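Local coordinates for protein Amuc_1100 (Akkermansia muciniphila, PDB 6KNY) that is of unknown function, a membrane-associated protein of a mucus-dwelling bacterium whose soluble part packs helices against a mixed beta sheet, at residues 168-179 / 266-277. Numbering follows the deposited sequence.
Sequences APWTPMPLEIAF and FVQVSLNLVHFN
With chi1 at -74°, Asn277 carries its CG opposite the carbonyl carbon and beside its own N, while Thr171, turned alike at -64°, offers OG1 to it; the two side chains cross at about a right angle. They close one end of an antiparallel strand pair within a mixed beta sheet, 170-179 against 266-276. Asparagine suits this end because its amide has both donors and an acceptor: Asn277 ND2 gives one hydrogen to Thr171 OG1 (2.8 Å) and the other to Ala168 O (2.9 Å), both close to the amide plane, while Asn277 OD1 accepts from His275 ND1 at the ring edge. The other ring nitrogen of His275 reaches Ser63 O, so both histidine nitrogens are engaged. Were Asn277 replaced by an alanine, Thr171 OG1 and Ala168 O would probably lose this donor, and the histidine ring one of the two bonds that fix its rotation. Pro172 and Pro174 fit the strand since they occupy non-hydrogen-bonded pairs, where no N-H is needed across to the partner. Between them, Met173 extends its flexible chain alongside His275, CE lying 3.6 Å from His275 CB, on the face packed by helix 117-134. Farther along that face, branched Val267 and flat Phe179 meet beside helix 183-194: Val267 CB sits over one face of the phenyl ring, 3.9 Å from its centroid and 26° off the normal.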
loop_
_atom_site.group_PDB
_atom_site.type_symbol
_atom_site.label_atom_id
_atom_site.label_comp_id
_atom_site.label_asym_id
_atom_site.label_seq_id
_atom_site.Cartn_x
_atom_site.Cartn_y
_atom_site.Cartn_z
ATOM N N ALA A 168 11.408 3.631 18.333
ATOM C CA ALA A 168 10.774 4.896 18.058
ATOM C C ALA A 168 9.264 4.837 18.066
ATOM O O ALA A 168 8.699 3.814 17.916
ATOM C CB ALA A 168 11.275 5.447 16.753
ATOM N N PRO A 169 8.623 5.967 18.236
ATOM C CA PRO A 169 7.152 5.955 18.345
ATOM C C PRO A 169 6.437 5.473 17.093
ATOM O O PRO A 169 5.253 5.100 17.186
ATOM C CB PRO A 169 6.804 7.424 18.640
ATOM C CG PRO A 169 8.068 8.024 19.126
ATOM C CD PRO A 169 9.157 7.330 18.384
ATOM N N TRP A 170 7.089 5.522 15.920
ATOM C CA TRP A 170 6.531 4.959 14.700
ATOM C C TRP A 170 7.665 4.347 13.888
ATOM O O TRP A 170 8.841 4.655 14.093
ATOM C CB TRP A 170 5.777 6.009 13.859
ATOM C CG TRP A 170 6.682 7.040 13.227
ATOM C CD1 TRP A 170 7.320 6.958 12.004
ATOM C CD2 TRP A 170 7.080 8.289 13.800
ATOM N NE1 TRP A 170 8.074 8.094 11.791
ATOM C CE2 TRP A 170 7.948 8.921 12.875
ATOM C CE3 TRP A 170 6.793 8.936 15.005
ATOM C CZ2 TRP A 170 8.519 10.174 13.121
ATOM C CZ3 TRP A 170 7.356 10.173 15.248
ATOM C CH2 TRP A 170 8.215 10.780 14.309
ATOM N N THR A 171 7.293 3.468 12.965
ATOM C CA THR A 171 8.221 2.851 12.024
ATOM C C THR A 171 7.702 3.133 10.626
ATOM O O THR A 171 6.550 2.782 10.321
ATOM C CB THR A 171 8.333 1.345 12.240
ATOM O OG1 THR A 171 8.893 1.091 13.532
ATOM C CG2 THR A 171 9.177 0.670 11.103
ATOM N N PRO A 172 8.468 3.815 9.779
ATOM C CA PRO A 172 8.011 4.074 8.413
ATOM C C PRO A 172 8.228 2.844 7.556
ATOM O O PRO A 172 9.247 2.156 7.679
ATOM C CB PRO A 172 8.923 5.219 7.944
ATOM C CG PRO A 172 10.243 4.934 8.664
ATOM C CD PRO A 172 9.834 4.312 10.032
ATOM N N MET A 173 7.295 2.594 6.641
ATOM C CA MET A 173 7.420 1.447 5.742
ATOM C C MET A 173 7.388 1.918 4.297
ATOM O O MET A 173 6.334 2.374 3.822
ATOM C CB MET A 173 6.315 0.428 6.018
ATOM C CG MET A 173 6.356 -0.096 7.465
ATOM S SD MET A 173 5.076 -1.319 7.767
ATOM C CE MET A 173 5.391 -1.781 9.483
ATOM N N PRO A 174 8.492 1.817 3.547
ATOM C CA PRO A 174 8.549 2.445 2.217
ATOM C C PRO A 174 7.816 1.638 1.164
ATOM O O PRO A 174 7.735 0.406 1.236
ATOM C CB PRO A 174 10.052 2.497 1.915
ATOM C CG PRO A 174 10.595 1.300 2.647
ATOM C CD PRO A 174 9.764 1.165 3.912
ATOM N N LEU A 175 7.255 2.357 0.189
ATOM C CA LEU A 175 6.814 1.744 -1.056
ATOM C C LEU A 175 6.729 2.804 -2.143
ATOM O O LEU A 175 6.683 4.012 -1.872
ATOM C CB LEU A 175 5.463 1.046 -0.894
ATOM C CG LEU A 175 4.271 1.935 -0.582
ATOM C CD1 LEU A 175 3.034 1.387 -1.319
ATOM C CD2 LEU A 175 4.034 1.964 0.949
ATOM N N GLU A 176 6.670 2.328 -3.382
ATOM C CA GLU A 176 6.510 3.182 -4.550
ATOM C C GLU A 176 5.355 2.649 -5.373
ATOM O O GLU A 176 5.228 1.436 -5.551
ATOM C CB GLU A 176 7.762 3.189 -5.444
ATOM C CG GLU A 176 9.071 3.518 -4.765
ATOM C CD GLU A 176 10.239 3.461 -5.762
ATOM O OE1 GLU A 176 9.985 3.488 -6.989
ATOM O OE2 GLU A 176 11.402 3.363 -5.318
ATOM N N ILE A 177 4.548 3.545 -5.915
ATOM C CA ILE A 177 3.487 3.165 -6.834
ATOM C C ILE A 177 3.601 4.025 -8.084
ATOM O O ILE A 177 3.799 5.244 -7.998
ATOM C CB ILE A 177 2.095 3.302 -6.197
ATOM C CG1 ILE A 177 2.041 2.514 -4.882
ATOM C CG2 ILE A 177 1.026 2.832 -7.173
ATOM C CD1 ILE A 177 0.659 2.450 -4.258
ATOM N N ALA A 178 3.504 3.383 -9.243
ATOM C CA ALA A 178 3.475 4.060 -10.525
ATOM C C ALA A 178 2.153 3.711 -11.193
ATOM O O ALA A 178 1.737 2.543 -11.188
ATOM C CB ALA A 178 4.659 3.634 -11.400
ATOM N N PHE A 179 1.483 4.723 -11.731
ATOM C CA PHE A 179 0.236 4.505 -12.447
ATOM C C PHE A 179 0.104 5.600 -13.488
ATOM O O PHE A 179 0.927 6.522 -13.552
ATOM C CB PHE A 179 -0.983 4.493 -11.516
ATOM C CG PHE A 179 -1.076 5.695 -10.607
ATOM C CD1 PHE A 179 -1.659 6.873 -11.039
ATOM C CD2 PHE A 179 -0.591 5.634 -9.309
ATOM C CE1 PHE A 179 -1.756 7.978 -10.193
ATOM C CE2 PHE A 179 -0.681 6.720 -8.455
ATOM C CZ PHE A 179 -1.265 7.903 -8.899
ATOM N N PHE A 266 1.479 10.398 -16.267
ATOM C CA PHE A 266 2.169 9.330 -15.556
ATOM C C PHE A 266 2.592 9.832 -14.182
ATOM O O PHE A 266 3.153 10.931 -14.070
ATOM C CB PHE A 266 3.368 8.858 -16.370
ATOM C CG PHE A 266 4.389 8.067 -15.587
ATOM C CD1 PHE A 266 5.438 8.705 -14.923
ATOM C CD2 PHE A 266 4.321 6.680 -15.542
ATOM C CE1 PHE A 266 6.386 7.973 -14.216
ATOM C CE2 PHE A 266 5.267 5.937 -14.844
ATOM C CZ PHE A 266 6.301 6.581 -14.181
ATOM N N VAL A 267 2.306 9.043 -13.167
ATOM C CA VAL A 267 2.639 9.347 -11.798
ATOM C C VAL A 267 3.441 8.259 -11.146
ATOM O O VAL A 267 3.154 7.123 -11.279
ATOM C CB VAL A 267 1.400 9.538 -10.925
ATOM C CG1 VAL A 267 1.776 9.869 -9.497
ATOM C CG2 VAL A 267 0.517 10.611 -11.474
ATOM N N GLN A 268 4.443 8.669 -10.413
ATOM C CA GLN A 268 5.246 7.796 -9.627
ATOM C C GLN A 268 5.445 8.474 -8.299
ATOM O O GLN A 268 5.980 9.553 -8.219
ATOM C CB GLN A 268 6.550 7.447 -10.272
ATOM C CG GLN A 268 7.164 6.275 -9.563
ATOM C CD GLN A 268 8.344 5.680 -10.277
ATOM O OE1 GLN A 268 8.206 4.780 -11.103
ATOM N NE2 GLN A 268 9.520 6.175 -9.954
ATOM N N VAL A 269 4.961 7.824 -7.263
ATOM C CA VAL A 269 5.037 8.349 -5.920
ATOM C C VAL A 269 5.728 7.417 -4.934
ATOM O O VAL A 269 5.538 6.233 -4.982
ATOM C CB VAL A 269 3.645 8.758 -5.402
ATOM C CG1 VAL A 269 2.710 7.586 -5.361
ATOM C CG2 VAL A 269 3.747 9.352 -4.029
ATOM N N SER A 270 6.556 8.045 -4.107
ATOM C CA SER A 270 7.278 7.360 -3.044
ATOM C C SER A 270 6.553 7.645 -1.738
ATOM O O SER A 270 6.363 8.812 -1.375
ATOM C CB SER A 270 8.724 7.852 -2.989
ATOM O OG SER A 270 9.468 7.175 -2.005
ATOM N N LEU A 271 6.147 6.588 -1.035
ATOM C CA LEU A 271 5.356 6.737 0.170
ATOM C C LEU A 271 6.071 6.109 1.354
ATOM O O LEU A 271 6.878 5.182 1.200
ATOM C CB LEU A 271 3.987 6.091 -0.019
ATOM C CG LEU A 271 3.177 6.664 -1.194
ATOM C CD1 LEU A 271 2.065 5.704 -1.578
ATOM C CD2 LEU A 271 2.598 8.029 -0.847
ATOM N N ASN A 272 5.795 6.644 2.538
ATOM C CA ASN A 272 6.110 5.967 3.789
ATOM C C ASN A 272 4.794 5.717 4.508
ATOM O O ASN A 272 4.098 6.667 4.886
ATOM C CB ASN A 272 7.066 6.783 4.650
ATOM C CG ASN A 272 8.484 6.824 4.071
ATOM O OD1 ASN A 272 9.242 5.861 4.160
ATOM N ND2 ASN A 272 8.846 7.953 3.497
ATOM N N LEU A 273 4.438 4.439 4.641
ATOM C CA LEU A 273 3.343 4.027 5.510
ATOM C C LEU A 273 3.808 4.148 6.956
ATOM O O LEU A 273 4.852 3.600 7.323
ATOM C CB LEU A 273 2.943 2.587 5.192
ATOM C CG LEU A 273 1.949 1.873 6.118
ATOM C CD1 LEU A 273 0.586 2.568 6.096
ATOM C CD2 LEU A 273 1.855 0.363 5.759
ATOM N N VAL A 274 3.049 4.855 7.781
ATOM C CA VAL A 274 3.467 5.128 9.153
ATOM C C VAL A 274 2.859 4.057 10.059
ATOM O O VAL A 274 1.634 4.000 10.224
ATOM C CB VAL A 274 3.052 6.543 9.574
ATOM C CG1 VAL A 274 3.420 6.817 11.028
ATOM C CG2 VAL A 274 3.701 7.577 8.620
ATOM N N HIS A 275 3.706 3.189 10.629
ATOM C CA HIS A 275 3.243 2.229 11.628
ATOM C C HIS A 275 3.498 2.789 13.029
ATOM O O HIS A 275 4.653 2.952 13.434
ATOM C CB HIS A 275 3.920 0.864 11.499
ATOM C CG HIS A 275 3.407 -0.118 12.513
ATOM N ND1 HIS A 275 4.054 -0.374 13.707
ATOM C CD2 HIS A 275 2.256 -0.835 12.553
ATOM C CE1 HIS A 275 3.347 -1.235 14.419
ATOM N NE2 HIS A 275 2.260 -1.544 13.734
ATOM N N PHE A 276 2.422 3.038 13.775
ATOM C CA PHE A 276 2.519 3.509 15.157
ATOM C C PHE A 276 2.835 2.341 16.082
ATOM O O PHE A 276 2.151 1.315 16.055
ATOM C CB PHE A 276 1.221 4.206 15.564
ATOM C CG PHE A 276 0.977 5.457 14.788
ATOM C CD1 PHE A 276 1.541 6.663 15.194
ATOM C CD2 PHE A 276 0.228 5.428 13.625
ATOM C CE1 PHE A 276 1.356 7.829 14.443
ATOM C CE2 PHE A 276 0.046 6.584 12.864
ATOM C CZ PHE A 276 0.611 7.783 13.274
ATOM N N ASN A 277 3.879 2.493 16.894
ATOM C CA ASN A 277 4.474 1.350 17.569
ATOM C C ASN A 277 3.946 1.147 18.986
ATOM O O ASN A 277 3.647 0.013 19.367
ATOM C CB ASN A 277 5.999 1.493 17.590
ATOM C CG ASN A 277 6.616 1.233 16.228
ATOM O OD1 ASN A 277 6.041 0.493 15.409
ATOM N ND2 ASN A 277 7.774 1.858 15.958
#